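Local coordinates for protein tyrosine--tRNA ligase, mitochondrial (Emericella nidulans, PDB 5IHX) that probably attaches L-tyrosine to its cognate mitochondrial tRNA with the use of ATP, as a class I aminoacyl-tRNA synthetase, at residues V60-G71 with L228-V237; L46-L57 with D272-P282. One frame throughout, in Å; residues are numbered along the deposited sequence.

Contact 1 of 2, residues V60-G71 with L228-V237. With TYR (tyrosine), chain C.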
# COMPACT_ATOMS: atom_id res chain seq x y z
N VAL A 60 -20.42 -2.10 27.08
CA VAL A 60 -18.99 -2.39 27.01
C VAL A 60 -18.23 -1.71 28.15
O VAL A 60 -17.44 -2.34 28.85
CB VAL A 60 -18.38 -1.95 25.65
CG1 VAL A 60 -16.85 -1.95 25.70
CG2 VAL A 60 -18.87 -2.85 24.53
N PHE A 61 -18.48 -0.41 28.34
CA PHE A 61 -17.78 0.35 29.37
C PHE A 61 -18.24 -0.03 30.77
O PHE A 61 -17.48 0.07 31.72
CB PHE A 61 -17.98 1.85 29.14
CG PHE A 61 -17.01 2.44 28.15
CD1 PHE A 61 -15.68 2.60 28.49
CD2 PHE A 61 -17.43 2.83 26.89
CE1 PHE A 61 -14.78 3.14 27.59
CE2 PHE A 61 -16.54 3.37 25.99
CZ PHE A 61 -15.21 3.53 26.34
N THR A 62 -19.50 -0.45 30.89
CA THR A 62 -20.01 -0.89 32.18
C THR A 62 -19.31 -2.18 32.61
O THR A 62 -18.85 -2.29 33.75
CB THR A 62 -21.53 -1.13 32.14
OG1 THR A 62 -22.21 0.09 31.82
CG2 THR A 62 -22.05 -1.65 33.48
N GLU A 63 -19.22 -3.13 31.69
CA GLU A 63 -18.70 -4.46 32.01
C GLU A 63 -17.18 -4.56 31.99
O GLU A 63 -16.60 -5.38 32.72
CB GLU A 63 -19.28 -5.49 31.03
CG GLU A 63 -20.80 -5.58 31.05
CD GLU A 63 -21.35 -5.99 32.40
OE1 GLU A 63 -20.60 -6.59 33.20
OE2 GLU A 63 -22.53 -5.70 32.67
N LYS A 64 -16.52 -3.74 31.18
CA LYS A 64 -15.08 -3.88 30.95
C LYS A 64 -14.32 -2.57 31.09
O LYS A 64 -14.77 -1.51 30.65
CB LYS A 64 -14.83 -4.45 29.56
CG LYS A 64 -15.45 -5.82 29.31
CD LYS A 64 -15.31 -6.23 27.85
CE LYS A 64 -13.85 -6.44 27.45
NZ LYS A 64 -13.72 -6.89 26.04
N ARG A 65 -13.15 -2.66 31.72
CA ARG A 65 -12.21 -1.55 31.79
C ARG A 65 -11.42 -1.49 30.48
O ARG A 65 -10.21 -1.75 30.46
CB ARG A 65 -11.27 -1.73 32.99
CG ARG A 65 -10.37 -0.54 33.29
CD ARG A 65 -9.30 -0.92 34.31
NE ARG A 65 -9.86 -1.31 35.61
CZ ARG A 65 -10.09 -0.47 36.61
NH1 ARG A 65 -9.83 0.83 36.49
NH2 ARG A 65 -10.60 -0.93 37.75
N VAL A 66 -12.11 -1.18 29.39
CA VAL A 66 -11.52 -1.24 28.05
C VAL A 66 -10.61 -0.07 27.74
O VAL A 66 -10.76 1.02 28.30
CB VAL A 66 -12.61 -1.30 26.95
CG1 VAL A 66 -13.46 -2.53 27.11
CG2 VAL A 66 -13.47 -0.03 26.97
N GLY A 67 -9.66 -0.30 26.84
CA GLY A 67 -8.80 0.75 26.36
C GLY A 67 -9.50 1.60 25.32
O GLY A 67 -10.37 1.12 24.60
N ILE A 68 -9.12 2.87 25.26
CA ILE A 68 -9.69 3.80 24.29
C ILE A 68 -8.58 4.69 23.76
O ILE A 68 -7.65 5.02 24.50
CB ILE A 68 -10.81 4.67 24.91
CG1 ILE A 68 -11.35 5.67 23.89
CG2 ILE A 68 -10.31 5.38 26.16
CD1 ILE A 68 -12.63 6.35 24.32
N TYR A 69 -8.65 5.07 22.49
CA TYR A 69 -7.62 5.94 21.92
C TYR A 69 -8.19 6.98 20.97
O TYR A 69 -9.28 6.82 20.42
CB TYR A 69 -6.55 5.11 21.19
CG TYR A 69 -6.80 4.86 19.72
CD1 TYR A 69 -6.22 5.68 18.76
CD2 TYR A 69 -7.58 3.80 19.28
CE1 TYR A 69 -6.43 5.47 17.41
CE2 TYR A 69 -7.79 3.57 17.93
CZ TYR A 69 -7.21 4.41 17.00
OH TYR A 69 -7.41 4.19 15.65
N ALA A 70 -7.43 8.06 20.81
CA ALA A 70 -7.72 9.10 19.84
C ALA A 70 -6.45 9.39 19.07
O ALA A 70 -5.36 9.39 19.64
CB ALA A 70 -8.24 10.34 20.52
N GLY A 71 -6.59 9.64 17.77
CA GLY A 71 -5.44 9.91 16.91
C GLY A 71 -5.36 11.36 16.49
O GLY A 71 -6.37 12.06 16.42
N LEU A 228 -3.45 -1.42 18.09
CA LEU A 228 -3.79 -1.07 19.47
C LEU A 228 -4.81 -2.04 20.05
O LEU A 228 -4.79 -2.37 21.23
CB LEU A 228 -4.32 0.36 19.55
CG LEU A 228 -3.36 1.46 19.09
CD1 LEU A 228 -4.03 2.82 19.19
CD2 LEU A 228 -2.05 1.43 19.86
N PHE A 229 -5.72 -2.50 19.19
CA PHE A 229 -6.77 -3.43 19.58
C PHE A 229 -6.20 -4.73 20.16
O PHE A 229 -6.75 -5.28 21.11
CB PHE A 229 -7.67 -3.74 18.38
CG PHE A 229 -8.82 -4.64 18.69
CD1 PHE A 229 -10.07 -4.12 18.99
CD2 PHE A 229 -8.66 -6.02 18.67
CE1 PHE A 229 -11.14 -4.96 19.27
CE2 PHE A 229 -9.73 -6.86 18.94
CZ PHE A 229 -10.96 -6.33 19.24
N LYS A 230 -5.10 -5.20 19.58
CA LYS A 230 -4.45 -6.42 20.05
C LYS A 230 -4.02 -6.32 21.51
O LYS A 230 -3.90 -7.33 22.19
CB LYS A 230 -3.21 -6.72 19.19
CG LYS A 230 -3.51 -7.06 17.74
CD LYS A 230 -2.29 -6.80 16.87
CE LYS A 230 -1.11 -7.65 17.30
N ASN A 231 -3.80 -5.09 21.97
CA ASN A 231 -3.34 -4.85 23.34
C ASN A 231 -4.43 -4.28 24.24
O ASN A 231 -4.14 -3.66 25.27
CB ASN A 231 -2.13 -3.92 23.32
CG ASN A 231 -0.87 -4.61 22.81
OD1 ASN A 231 -0.60 -5.76 23.14
ND2 ASN A 231 -0.10 -3.90 21.98
N GLY A 232 -5.69 -4.47 23.85
CA GLY A 232 -6.82 -4.14 24.70
C GLY A 232 -7.57 -2.87 24.34
O GLY A 232 -8.56 -2.53 25.00
N CYS A 233 -7.11 -2.17 23.31
CA CYS A 233 -7.74 -0.91 22.92
C CYS A 233 -8.97 -1.16 22.03
O CYS A 233 -8.90 -1.07 20.81
CB CYS A 233 -6.74 -0.02 22.20
SG CYS A 233 -7.31 1.66 22.01
N GLN A 234 -10.09 -1.45 22.68
CA GLN A 234 -11.30 -1.84 21.98
C GLN A 234 -12.07 -0.66 21.38
O GLN A 234 -12.84 -0.84 20.43
CB GLN A 234 -12.20 -2.63 22.93
CG GLN A 234 -13.42 -3.26 22.29
CD GLN A 234 -14.23 -4.08 23.27
OE1 GLN A 234 -13.70 -4.59 24.26
NE2 GLN A 234 -15.52 -4.22 23.00
N VAL A 235 -11.86 0.53 21.92
CA VAL A 235 -12.65 1.71 21.54
C VAL A 235 -11.80 2.81 20.91
O VAL A 235 -10.66 3.04 21.31
CB VAL A 235 -13.39 2.30 22.76
CG1 VAL A 235 -14.31 3.44 22.33
CG2 VAL A 235 -14.19 1.22 23.47
N GLN A 236 -12.35 3.48 19.90
CA GLN A 236 -11.73 4.67 19.32
C GLN A 236 -12.67 5.86 19.40
O GLN A 236 -13.87 5.73 19.15
CB GLN A 236 -11.32 4.44 17.87
CG GLN A 236 -10.72 5.69 17.21
CD GLN A 236 -10.28 5.49 15.76
OE1 GLN A 236 -9.82 6.43 15.12
NE2 GLN A 236 -10.43 4.28 15.25
N VAL A 237 -12.12 7.02 19.76
CA VAL A 237 -12.86 8.28 19.72
C VAL A 237 -12.17 9.26 18.78
O VAL A 237 -10.95 9.32 18.71
CB VAL A 237 -12.99 8.90 21.13
CG1 VAL A 237 -11.63 9.14 21.75
CG2 VAL A 237 -13.79 10.20 21.07
N TYR C . -7.27 10.58 10.73
CA TYR C . -7.39 11.41 11.97
C TYR C . -7.47 12.89 11.63
O TYR C . -8.05 13.68 12.38
CB TYR C . -6.21 11.15 12.91
CG TYR C . -5.95 9.68 13.15
CD1 TYR C . -6.87 8.90 13.84
CD2 TYR C . -4.78 9.08 12.69
CE1 TYR C . -6.63 7.56 14.06
CE2 TYR C . -4.54 7.74 12.91
CZ TYR C . -5.47 6.98 13.60
OH TYR C . -5.24 5.65 13.82
OXT TYR C . -6.95 13.33 10.61
O HOH W 1 -9.30 9.05 16.63
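Y69 and Q236 sit side by side on two parallel strands of the class I nucleotide-binding (Rossmann-type) sheet, lining the tyrosine pocket. The Y69 ring is held between two aliphatic groups. L228 CD1 lies over one face, 3.6 Å from the ring centroid. Q236 CG lies over the opposite face. C233 SG approaches obliquely, 3.5 Å from Y69 CD2. Y69 OH donates a hydrogen bond to OH of the bound tyrosine, 3.2 Å away. Q236 runs extended along the ring, and its OE1 accepts from Q221 NE2. Water 1 links G71 N, Q236 OE1 and V237 O.

Backbone bonds join the strands: Y69 N donates to V235 O, and V237 N to Y69 O at 2.9 Å and 170°. On the other face of the sheet I68 CD1 touches V235 CG1 and V237 CG1. V235, with CG1 anti to the backbone N (chi1 -175°), turns CG2 to F61 CZ and V66 CG2, each at 3.8 Å. Just before the strands, K64 NZ donates to Q234 OE1 (2.9 Å), while Q234 NE2 is held by L273 O and K275 O. Strand 68-72 lies between strands 100-104 and 235-238, with helix 84-95 packed against I68 and A70.

Contact 2 of 2, residues L46-L57 with D272-P282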
# COMPACT_ATOMS: atom_id res chain seq x y z
N LEU A 46 -20.22 15.26 25.54
CA LEU A 46 -19.03 14.97 24.76
C LEU A 46 -19.24 13.92 23.66
O LEU A 46 -18.35 13.72 22.83
CB LEU A 46 -17.90 14.52 25.69
CG LEU A 46 -17.20 15.63 26.47
CD1 LEU A 46 -16.26 15.05 27.52
CD2 LEU A 46 -16.44 16.56 25.54
N ILE A 47 -20.39 13.26 23.64
CA ILE A 47 -20.70 12.30 22.58
C ILE A 47 -21.65 12.90 21.55
O ILE A 47 -22.75 13.34 21.89
CB ILE A 47 -21.33 11.01 23.14
CG1 ILE A 47 -20.42 10.39 24.20
CG2 ILE A 47 -21.62 10.03 22.00
CD1 ILE A 47 -20.90 9.07 24.76
N HIS A 48 -21.21 12.92 20.29
CA HIS A 48 -22.05 13.37 19.19
C HIS A 48 -22.76 12.18 18.56
O HIS A 48 -23.98 12.03 18.67
CB HIS A 48 -21.22 14.12 18.15
CG HIS A 48 -22.02 14.60 16.98
ND1 HIS A 48 -23.13 15.41 17.12
CD2 HIS A 48 -21.87 14.39 15.65
CE1 HIS A 48 -23.63 15.67 15.92
NE2 HIS A 48 -22.89 15.07 15.02
N ASP A 49 -21.98 11.33 17.89
CA ASP A 49 -22.49 10.09 17.30
C ASP A 49 -21.73 8.89 17.83
O ASP A 49 -20.52 8.95 18.05
CB ASP A 49 -22.39 10.12 15.77
CG ASP A 49 -23.41 11.05 15.13
OD1 ASP A 49 -24.50 11.24 15.71
OD2 ASP A 49 -23.11 11.57 14.04
N VAL A 50 -22.45 7.78 18.02
CA VAL A 50 -21.82 6.51 18.33
C VAL A 50 -21.68 5.71 17.05
O VAL A 50 -22.66 5.48 16.34
CB VAL A 50 -22.64 5.70 19.37
CG1 VAL A 50 -22.05 4.31 19.56
CG2 VAL A 50 -22.71 6.45 20.69
N VAL A 51 -20.46 5.29 16.75
CA VAL A 51 -20.21 4.45 15.59
C VAL A 51 -20.55 3.01 15.96
O VAL A 51 -19.68 2.22 16.33
CB VAL A 51 -18.75 4.55 15.12
CG1 VAL A 51 -18.53 3.72 13.87
CG2 VAL A 51 -18.38 6.00 14.86
N GLY A 52 -21.84 2.70 15.87
CA GLY A 52 -22.36 1.43 16.35
C GLY A 52 -23.58 1.70 17.21
O GLY A 52 -24.23 2.74 17.07
N ASP A 53 -23.88 0.77 18.11
CA ASP A 53 -25.05 0.89 18.97
C ASP A 53 -24.67 1.55 20.29
O ASP A 53 -23.79 1.08 21.00
CB ASP A 53 -25.66 -0.49 19.23
CG ASP A 53 -26.94 -0.42 20.04
OD1 ASP A 53 -27.16 -1.32 20.88
OD2 ASP A 53 -27.72 0.53 19.85
N ARG A 54 -25.34 2.66 20.61
CA ARG A 54 -25.07 3.40 21.83
C ARG A 54 -25.19 2.51 23.07
O ARG A 54 -24.33 2.53 23.94
CB ARG A 54 -26.00 4.61 21.95
CG ARG A 54 -25.81 5.45 23.22
CD ARG A 54 -26.63 4.92 24.39
NE ARG A 54 -26.38 5.63 25.64
CZ ARG A 54 -26.75 5.17 26.83
NH1 ARG A 54 -27.37 4.00 26.94
NH2 ARG A 54 -26.49 5.87 27.93
N ASP A 55 -26.27 1.73 23.14
CA ASP A 55 -26.50 0.87 24.30
C ASP A 55 -25.39 -0.16 24.45
O ASP A 55 -25.02 -0.52 25.57
CB ASP A 55 -27.86 0.17 24.21
CG ASP A 55 -29.03 1.13 24.32
OD1 ASP A 55 -28.88 2.19 24.96
OD2 ASP A 55 -30.11 0.82 23.77
N LEU A 56 -24.86 -0.63 23.33
CA LEU A 56 -23.75 -1.57 23.37
C LEU A 56 -22.49 -0.89 23.92
O LEU A 56 -21.77 -1.47 24.73
CB LEU A 56 -23.47 -2.15 21.99
CG LEU A 56 -22.27 -3.10 21.90
CD1 LEU A 56 -22.39 -4.23 22.92
CD2 LEU A 56 -22.12 -3.65 20.50
N LEU A 57 -22.25 0.35 23.48
CA LEU A 57 -21.11 1.12 23.98
C LEU A 57 -21.20 1.26 25.49
O LEU A 57 -20.23 1.05 26.21
CB LEU A 57 -21.07 2.51 23.32
CG LEU A 57 -19.84 3.36 23.62
CD1 LEU A 57 -18.59 2.79 22.97
CD2 LEU A 57 -20.07 4.80 23.17
N ASP A 272 -20.54 -9.67 21.38
CA ASP A 272 -20.64 -8.25 21.04
C ASP A 272 -19.84 -7.36 21.98
O ASP A 272 -19.38 -6.29 21.58
CB ASP A 272 -22.11 -7.81 21.04
CG ASP A 272 -22.83 -8.13 19.74
OD1 ASP A 272 -22.29 -8.93 18.94
OD2 ASP A 272 -23.93 -7.59 19.52
N LEU A 273 -19.68 -7.80 23.22
CA LEU A 273 -18.96 -7.02 24.23
C LEU A 273 -17.47 -6.90 23.93
O LEU A 273 -16.76 -6.12 24.56
CB LEU A 273 -19.16 -7.63 25.61
CG LEU A 273 -20.52 -7.46 26.29
CD1 LEU A 273 -20.53 -8.20 27.62
CD2 LEU A 273 -20.86 -5.99 26.50
N ASP A 274 -16.99 -7.68 22.96
CA ASP A 274 -15.57 -7.71 22.62
C ASP A 274 -15.29 -7.07 21.26
O ASP A 274 -14.14 -6.90 20.88
CB ASP A 274 -15.05 -9.15 22.61
CG ASP A 274 -15.19 -9.82 23.96
OD1 ASP A 274 -15.23 -9.11 24.98
OD2 ASP A 274 -15.27 -11.07 23.99
N LYS A 275 -16.35 -6.72 20.54
CA LYS A 275 -16.20 -6.17 19.20
C LYS A 275 -15.73 -4.72 19.26
O LYS A 275 -16.11 -3.99 20.18
CB LYS A 275 -17.53 -6.26 18.43
CG LYS A 275 -17.97 -7.69 18.14
CD LYS A 275 -19.37 -7.74 17.55
CE LYS A 275 -19.81 -9.17 17.25
NZ LYS A 275 -18.94 -9.86 16.26
N PRO A 276 -14.89 -4.30 18.30
CA PRO A 276 -14.48 -2.90 18.26
C PRO A 276 -15.68 -1.97 18.08
O PRO A 276 -16.66 -2.35 17.45
CB PRO A 276 -13.55 -2.83 17.05
CG PRO A 276 -13.94 -3.99 16.20
CD PRO A 276 -14.35 -5.06 17.16
N ILE A 277 -15.59 -0.77 18.65
CA ILE A 277 -16.69 0.17 18.59
C ILE A 277 -16.10 1.56 18.82
O ILE A 277 -14.99 1.68 19.32
CB ILE A 277 -17.78 -0.16 19.63
CG1 ILE A 277 -19.03 0.69 19.42
CG2 ILE A 277 -17.22 -0.04 21.05
CD1 ILE A 277 -20.23 0.21 20.21
N GLY A 278 -16.81 2.60 18.41
CA GLY A 278 -16.29 3.95 18.58
C GLY A 278 -17.38 5.00 18.62
O GLY A 278 -18.56 4.69 18.49
N PHE A 279 -16.96 6.25 18.81
CA PHE A 279 -17.90 7.36 18.79
C PHE A 279 -17.17 8.65 18.47
O PHE A 279 -15.94 8.70 18.50
CB PHE A 279 -18.63 7.47 20.13
CG PHE A 279 -17.73 7.68 21.31
CD1 PHE A 279 -17.07 6.62 21.89
CD2 PHE A 279 -17.58 8.94 21.86
CE1 PHE A 279 -16.25 6.81 22.99
CE2 PHE A 279 -16.76 9.14 22.96
CZ PHE A 279 -16.10 8.07 23.53
N THR A 280 -17.94 9.68 18.14
CA THR A 280 -17.38 10.97 17.77
C THR A 280 -17.75 12.05 18.78
O THR A 280 -18.71 11.90 19.54
CB THR A 280 -17.86 11.42 16.38
OG1 THR A 280 -19.29 11.55 16.39
CG2 THR A 280 -17.45 10.41 15.32
N THR A 281 -16.98 13.13 18.77
CA THR A 281 -17.25 14.29 19.61
C THR A 281 -17.88 15.38 18.74
O THR A 281 -17.66 15.40 17.53
CB THR A 281 -15.97 14.81 20.29
OG1 THR A 281 -14.97 15.06 19.29
CG2 THR A 281 -15.43 13.78 21.27
N PRO A 282 -18.67 16.28 19.35
CA PRO A 282 -19.42 17.30 18.58
C PRO A 282 -18.54 18.30 17.83
O PRO A 282 -17.38 18.51 18.18
CB PRO A 282 -20.24 18.01 19.65
CG PRO A 282 -19.58 17.70 20.95
CD PRO A 282 -18.99 16.34 20.78
O HOH W 2 -20.02 12.18 13.90
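F279 packs against I47 and L57, which meet its ring obliquely. F279 CB lies 3.2 Å from D49 O and touches V50 CA. CG sits between the backbone N and the carbonyl carbon (chi1 59°), which carries the ring toward I47 and L57. F279 CD1 meets L57 CD2 at 3.7 Å. F279 CD2 meets I47 CG1 at 4.0 Å, and F279 CE2 is near the same carbon. The side chain is also packed by V235 and V237 of the neighbouring strand, V89 of helix 84-95 and L41 of helix 37-44.

L57 also packs on I277, with L57 CD1 3.7 Å from I277 CG2. I277 CD1 meets D53 O and L56 CG. The L56 methyls lie across D272, L56 CD1 3.9 Å from D272 O.

The backbones pair around V50 and F279, a non-hydrogen-bonded antiparallel pair. T280 N donates to D49 O at 2.7 Å and 165°. H48 N donates to T280 O, and V51 N to G278 O. T280 OG1 accepts a hydrogen bond from D49 N (3.1 Å), and water 2 bridges T280 OG1 and D49 OD2. This is a short antiparallel edge strand, 50-51, added to the otherwise parallel sheet of the nucleotide-binding fold.

Overall arrangement
The centres of contacts 1 and 2 lie about 11 Å apart in the class I catalytic domain, which this C-terminally truncated chain retains. Both draw on helix 54-63 and on one mixed sheet, in which strands 235-238 and 277-280 are neighbours. Along the chain the order is 46-57, 60-71, 228-237, 272-282, so contact 1 is nested inside the loop closed by contact 2. The two also touch directly: K64 forms a salt bridge with D274. Contact 1 supplies Y69, G71 and Q236 to the tyrosine pocket. Contact 2 adds an edge strand, with the T281 side chain about 10 Å from the bound tyrosine.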